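Local atomic coordinates of 6'''-hydroxyparomomycin C oxidase (Microbacterium trichothecenolyticum, PDB entry 7DVE), a protein that oxidises the C3 hydroxyl of the sugar in C-glycosides such as isoorientin and mangiferin, using FAD as cofactor and oxygen as electron acceptor. Residues E193-M198 / G329-P334; T277-W282 / G394-Q399. All blocks are in the same frame, centred on the assembly; numbering follows the deposited sequence.

Contact 1 (E193-M198 / G329-P334); sequences ERVQRM and GVTWVP
The carbonyl O of Gln196 accepts a nearly straight bond from Trp332 N, 2.9 Å long, while the return bond from Gln196 N to Trp332 O stretches to 3.3 Å. The two residues thus form a hydrogen-bonded antiparallel pair joining strands 196-204 and 330-333 in the large sheet that, as in other GMC oxidoreductases, probably belongs to the substrate-binding domain. A third backbone bond runs from Met198 N to Val330 O (3.0 Å). The Gln196 and Trp332 side chains leave the same face and run side by side, the amide turned 49° against the indole and Gln196 OE1 lying 3.6 Å from Trp332 CZ3. The Gln196 amide is steadied through NE2, which donates to Arg194 O, an acceptor lying close to the amide plane. Pro334 packs its CG over the rim of one indole face, and its CD touches the carbonyl oxygens of Glu193 and Arg194. The Met198 side chain lies close to Ala131, an FAD-binding residue. With CG anti to the backbone N (chi1 -178°) and bends beyond, Met198 crosses Trp332 at about a right angle. In this oblique Met-aromatic contact, Met198 SD sits 4.3 Å from the centroid of the five-membered ring of Trp332 and 3.6 Å from Trp332 CB.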
loop_
_atom_site.group_PDB
_atom_site.type_symbol
_atom_site.label_atom_id
_atom_site.label_comp_id
_atom_site.label_asym_id
_atom_site.label_seq_id
_atom_site.Cartn_x
_atom_site.Cartn_y
_atom_site.Cartn_z
ATOM N N GLU A 193 -14.284 3.722 17.366
ATOM C CA GLU A 193 -14.997 4.383 16.289
ATOM C C GLU A 193 -15.010 5.904 16.366
ATOM O O GLU A 193 -15.404 6.542 15.384
ATOM C CB GLU A 193 -16.440 3.862 16.220
ATOM C CG GLU A 193 -16.500 2.365 16.438
ATOM C CD GLU A 193 -17.899 1.811 16.372
ATOM O OE1 GLU A 193 -18.820 2.468 16.917
ATOM O OE2 GLU A 193 -18.069 0.715 15.776
ATOM N N ARG A 194 -14.582 6.503 17.470
ATOM C CA ARG A 194 -14.683 7.948 17.550
ATOM C C ARG A 194 -13.528 8.614 16.804
ATOM O O ARG A 194 -12.536 7.987 16.431
ATOM C CB ARG A 194 -14.746 8.406 19.005
ATOM C CG ARG A 194 -16.161 8.352 19.571
ATOM C CD ARG A 194 -16.223 8.735 21.036
ATOM N NE ARG A 194 -15.424 7.855 21.880
ATOM C CZ ARG A 194 -15.922 7.069 22.822
ATOM N NH1 ARG A 194 -17.224 7.013 23.061
ATOM N NH2 ARG A 194 -15.095 6.314 23.537
ATOM N N VAL A 195 -13.708 9.907 16.535
ATOM C CA VAL A 195 -12.664 10.696 15.906
ATOM C C VAL A 195 -11.403 10.662 16.767
ATOM O O VAL A 195 -11.468 10.765 17.996
ATOM C CB VAL A 195 -13.185 12.123 15.684
ATOM C CG1 VAL A 195 -12.116 12.973 15.039
ATOM C CG2 VAL A 195 -14.427 12.086 14.798
ATOM N N GLN A 196 -10.253 10.464 16.132
ATOM C CA GLN A 196 -9.010 10.222 16.859
ATOM C C GLN A 196 -7.843 10.546 15.937
ATOM O O GLN A 196 -8.036 10.858 14.755
ATOM C CB GLN A 196 -8.937 8.774 17.366
ATOM C CG GLN A 196 -9.248 7.691 16.298
ATOM C CD GLN A 196 -9.304 6.307 16.910
ATOM O OE1 GLN A 196 -8.270 5.738 17.274
ATOM N NE2 GLN A 196 -10.513 5.772 17.072
ATOM N N ARG A 197 -6.621 10.473 16.482
ATOM C CA ARG A 197 -5.446 10.710 15.651
ATOM C C ARG A 197 -5.284 9.584 14.649
ATOM O O ARG A 197 -5.605 8.431 14.940
ATOM C CB ARG A 197 -4.176 10.814 16.492
ATOM C CG ARG A 197 -4.207 11.855 17.575
ATOM C CD ARG A 197 -3.544 11.291 18.828
ATOM N NE ARG A 197 -3.077 12.344 19.710
ATOM C CZ ARG A 197 -3.765 12.737 20.772
ATOM N NH1 ARG A 197 -4.965 12.235 21.033
ATOM N NH2 ARG A 197 -3.232 13.634 21.605
ATOM N N MET A 198 -4.814 9.907 13.461
ATOM C CA MET A 198 -4.506 8.836 12.538
ATOM C C MET A 198 -3.231 8.137 13.004
ATOM O O MET A 198 -2.242 8.807 13.309
ATOM C CB MET A 198 -4.323 9.345 11.113
ATOM C CG MET A 198 -4.039 8.201 10.147
ATOM S SD MET A 198 -5.491 7.169 9.891
ATOM C CE MET A 198 -6.442 8.209 8.765
ATOM N N GLY A 329 -1.668 18.003 11.262
ATOM C CA GLY A 329 -1.512 16.561 11.318
ATOM C C GLY A 329 -2.509 15.822 10.437
ATOM O O GLY A 329 -2.936 16.303 9.376
ATOM N N VAL A 330 -2.860 14.615 10.889
ATOM C CA VAL A 330 -3.801 13.729 10.213
ATOM C C VAL A 330 -4.759 13.189 11.271
ATOM O O VAL A 330 -4.321 12.632 12.284
ATOM C CB VAL A 330 -3.089 12.566 9.477
ATOM C CG1 VAL A 330 -4.073 11.748 8.654
ATOM C CG2 VAL A 330 -1.967 13.082 8.571
ATOM N N THR A 331 -6.050 13.384 11.046
ATOM C CA THR A 331 -7.116 12.829 11.858
ATOM C C THR A 331 -7.849 11.726 11.097
ATOM O O THR A 331 -8.041 11.798 9.870
ATOM C CB THR A 331 -8.125 13.907 12.261
ATOM O OG1 THR A 331 -7.463 14.954 12.955
ATOM C CG2 THR A 331 -9.216 13.336 13.155
ATOM N N TRP A 332 -8.310 10.748 11.870
ATOM C CA TRP A 332 -8.937 9.528 11.401
ATOM C C TRP A 332 -10.405 9.535 11.807
ATOM O O TRP A 332 -10.719 9.703 12.988
ATOM C CB TRP A 332 -8.212 8.334 12.015
ATOM C CG TRP A 332 -8.794 6.993 11.724
ATOM C CD1 TRP A 332 -9.617 6.658 10.685
ATOM C CD2 TRP A 332 -8.570 5.787 12.471
ATOM N NE1 TRP A 332 -9.921 5.324 10.744
ATOM C CE2 TRP A 332 -9.299 4.766 11.832
ATOM C CE3 TRP A 332 -7.830 5.481 13.623
ATOM C CZ2 TRP A 332 -9.304 3.453 12.293
ATOM C CZ3 TRP A 332 -7.832 4.186 14.090
ATOM C CH2 TRP A 332 -8.571 3.182 13.429
ATOM N N VAL A 333 -11.298 9.372 10.832
ATOM C CA VAL A 333 -12.729 9.223 11.069
ATOM C C VAL A 333 -13.077 7.785 10.710
ATOM O O VAL A 333 -13.242 7.462 9.522
ATOM C CB VAL A 333 -13.564 10.217 10.249
ATOM C CG1 VAL A 333 -15.021 10.205 10.750
ATOM C CG2 VAL A 333 -12.948 11.618 10.304
ATOM N N PRO A 334 -13.195 6.899 11.700
ATOM C CA PRO A 334 -13.192 5.459 11.416
ATOM C C PRO A 334 -14.440 4.959 10.709
ATOM O O PRO A 334 -15.551 5.452 10.912
ATOM C CB PRO A 334 -13.064 4.824 12.805
ATOM C CG PRO A 334 -12.376 5.891 13.624
ATOM C CD PRO A 334 -12.917 7.197 13.116
#

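Contact 2 (T277-W282 / G394-Q399)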
loop_
_atom_site.group_PDB
_atom_site.type_symbol
_atom_site.label_atom_id
_atom_site.label_comp_id
_atom_site.label_asym_id
_atom_site.label_seq_id
_atom_site.Cartn_x
_atom_site.Cartn_y
_atom_site.Cartn_z
ATOM N N THR A 277 1.662 -9.111 -9.146
ATOM C CA THR A 277 1.725 -10.451 -8.555
ATOM C C THR A 277 0.876 -11.451 -9.333
ATOM O O THR A 277 1.407 -12.511 -9.727
ATOM C CB THR A 277 1.313 -10.385 -7.074
ATOM O OG1 THR A 277 2.273 -9.624 -6.334
ATOM C CG2 THR A 277 1.184 -11.776 -6.472
ATOM N N PRO A 278 -0.421 -11.196 -9.592
ATOM C CA PRO A 278 -1.145 -12.078 -10.536
ATOM C C PRO A 278 -0.481 -12.148 -11.901
ATOM O O PRO A 278 -0.491 -13.220 -12.518
ATOM C CB PRO A 278 -2.545 -11.448 -10.636
ATOM C CG PRO A 278 -2.664 -10.543 -9.480
ATOM C CD PRO A 278 -1.274 -10.091 -9.116
ATOM N N GLN A 279 0.087 -11.034 -12.393
ATOM C CA GLN A 279 0.826 -11.062 -13.657
ATOM C C GLN A 279 1.914 -12.133 -13.650
ATOM O O GLN A 279 1.987 -12.970 -14.565
ATOM C CB GLN A 279 1.435 -9.688 -13.939
ATOM C CG GLN A 279 2.016 -9.534 -15.335
ATOM C CD GLN A 279 2.659 -8.183 -15.533
ATOM O OE1 GLN A 279 3.325 -7.651 -14.630
ATOM N NE2 GLN A 279 2.451 -7.602 -16.704
ATOM N N LEU A 280 2.779 -12.106 -12.627
ATOM C CA LEU A 280 3.879 -13.059 -12.560
ATOM C C LEU A 280 3.361 -14.485 -12.445
ATOM O O LEU A 280 3.886 -15.395 -13.101
ATOM C CB LEU A 280 4.799 -12.714 -11.388
ATOM C CG LEU A 280 5.863 -13.747 -11.024
ATOM C CD1 LEU A 280 6.759 -14.036 -12.227
ATOM C CD2 LEU A 280 6.679 -13.257 -9.831
ATOM N N LEU A 281 2.313 -14.698 -11.636
ATOM C CA LEU A 281 1.778 -16.054 -11.493
ATOM C C LEU A 281 1.187 -16.552 -12.814
ATOM O O LEU A 281 1.399 -17.704 -13.198
ATOM C CB LEU A 281 0.732 -16.116 -10.369
ATOM C CG LEU A 281 1.079 -15.794 -8.893
ATOM C CD1 LEU A 281 0.236 -16.608 -7.912
ATOM C CD2 LEU A 281 2.558 -15.951 -8.586
ATOM N N TRP A 282 0.466 -15.689 -13.535
ATOM C CA TRP A 282 -0.069 -16.065 -14.848
ATOM C C TRP A 282 1.055 -16.411 -15.818
ATOM O O TRP A 282 1.024 -17.457 -16.475
ATOM C CB TRP A 282 -0.941 -14.938 -15.408
ATOM C CG TRP A 282 -1.434 -15.176 -16.819
ATOM C CD1 TRP A 282 -0.792 -14.856 -17.983
ATOM C CD2 TRP A 282 -2.679 -15.765 -17.200
ATOM N NE1 TRP A 282 -1.553 -15.232 -19.066
ATOM C CE2 TRP A 282 -2.718 -15.791 -18.609
ATOM C CE3 TRP A 282 -3.764 -16.278 -16.484
ATOM C CZ2 TRP A 282 -3.802 -16.309 -19.318
ATOM C CZ3 TRP A 282 -4.840 -16.811 -17.192
ATOM C CH2 TRP A 282 -4.849 -16.822 -18.589
ATOM N N GLY A 394 8.006 -6.567 -20.730
ATOM C CA GLY A 394 7.867 -7.832 -21.428
ATOM C C GLY A 394 7.059 -8.890 -20.713
ATOM O O GLY A 394 7.144 -10.067 -21.082
ATOM N N MET A 395 6.344 -8.545 -19.776
ATOM C CA MET A 395 5.396 -9.291 -18.967
ATOM C C MET A 395 4.026 -9.215 -19.615
ATOM O O MET A 395 3.728 -8.241 -20.309
ATOM C CB MET A 395 5.346 -8.714 -17.550
ATOM C CG MET A 395 6.579 -9.008 -16.693
ATOM S SD MET A 395 7.229 -10.694 -16.802
ATOM C CE MET A 395 6.207 -11.541 -15.601
ATOM N N PRO A 396 3.185 -10.234 -19.434
ATOM C CA PRO A 396 1.918 -10.274 -20.181
ATOM C C PRO A 396 1.065 -9.057 -19.875
ATOM O O PRO A 396 0.860 -8.698 -18.710
ATOM C CB PRO A 396 1.252 -11.573 -19.716
ATOM C CG PRO A 396 2.300 -12.366 -19.043
ATOM C CD PRO A 396 3.522 -11.526 -18.814
ATOM N N ALA A 397 0.600 -8.399 -20.939
ATOM C CA ALA A 397 -0.097 -7.133 -20.784
ATOM C C ALA A 397 -1.430 -7.344 -20.081
ATOM O O ALA A 397 -2.077 -8.378 -20.236
ATOM C CB ALA A 397 -0.304 -6.454 -22.139
ATOM N N MET A 398 -1.819 -6.354 -19.276
ATOM C CA MET A 398 -3.040 -6.380 -18.481
ATOM C C MET A 398 -4.210 -5.731 -19.202
ATOM O O MET A 398 -4.066 -4.732 -19.915
ATOM C CB MET A 398 -2.871 -5.679 -17.120
ATOM C CG MET A 398 -1.530 -5.803 -16.441
ATOM S SD MET A 398 -1.452 -4.751 -14.969
ATOM C CE MET A 398 -0.272 -5.696 -13.988
ATOM N N GLN A 399 -5.379 -6.319 -18.979
ATOM C CA GLN A 399 -6.663 -5.732 -19.310
ATOM C C GLN A 399 -7.447 -5.695 -18.009
ATOM O O GLN A 399 -7.501 -6.694 -17.285
ATOM C CB GLN A 399 -7.408 -6.535 -20.391
ATOM C CG GLN A 399 -8.830 -6.065 -20.600
ATOM C CD GLN A 399 -8.880 -4.655 -21.181
ATOM O OE1 GLN A 399 -8.123 -4.338 -22.108
ATOM N NE2 GLN A 399 -9.764 -3.799 -20.640
#
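Helix 277-282 and strand 396-399 pass with their axes 9.3 Å apart and their chain directions 131° from each other, and the nearest CA atoms, those of Gln279 and Pro396, are 6.7 Å apart. Gln279 bridges this gap. With chi1 at -170° its CG points away from the backbone N, and the extended chain carries the amide across to the strand backbone. There Gln279 NE2 donates to Pro396 O over 2.8 Å in an almost straight N-H...O bond. The acceptor lies in the glutamine's amide plane, whereas the donor stands 42° out of the plane of the Pro396 carbonyl. A second bond from NE2, to Asp391 OD2, pins the amide further; the other carboxylate oxygen of Asp391 takes the backbone N-H of Met395. The helix is the one that follows strand 267-270 of the parallel Rossmann-type sheet in this GMC oxidoreductase, and strand 396-401 pairs with strand 382-386 in a two-stranded antiparallel sheet. Methionines pack about the amide: CB of Met395 comes within 3.4 Å of Gln279 CD, while CE of Met398 approaches the same carbon at 4.1 Å. Bent at chi2 and chi3, Met395 turns its methyl group CE back to the helix, 4.2 Å from CD1 of Leu280, a residue whose side chain also lies near Val237 and the bound FAD. One helical turn beyond Gln279, the Trp282 indole meets Pro396 by its edge, Trp282 CD1 to Pro396 CG 4.1 Å; Arg287 makes a cation-pi contact with the ring, which Phe385 of strand 382-386 also meets.

From the N terminus, the chain first supplies segment 193-198, then helix segment 277-282, returns with 329-334 to close the loop of contact 1, and finally closes that of contact 2 with 394-399. The two loops therefore cross rather than nest. Contact 1 joins neighbouring strands of the large antiparallel sheet, whereas contact 2 fastens the two-stranded sheet to a helix beside the parallel, Rossmann-type sheet. They lie on opposite sides of the chain's centre, their own centres 37 Å apart and their nearest atoms about 25 Å apart, without touching. Both nonetheless belong to one FAD-binding framework, contact 1 at its antiparallel sheet and contact 2 at its Rossmann-type part.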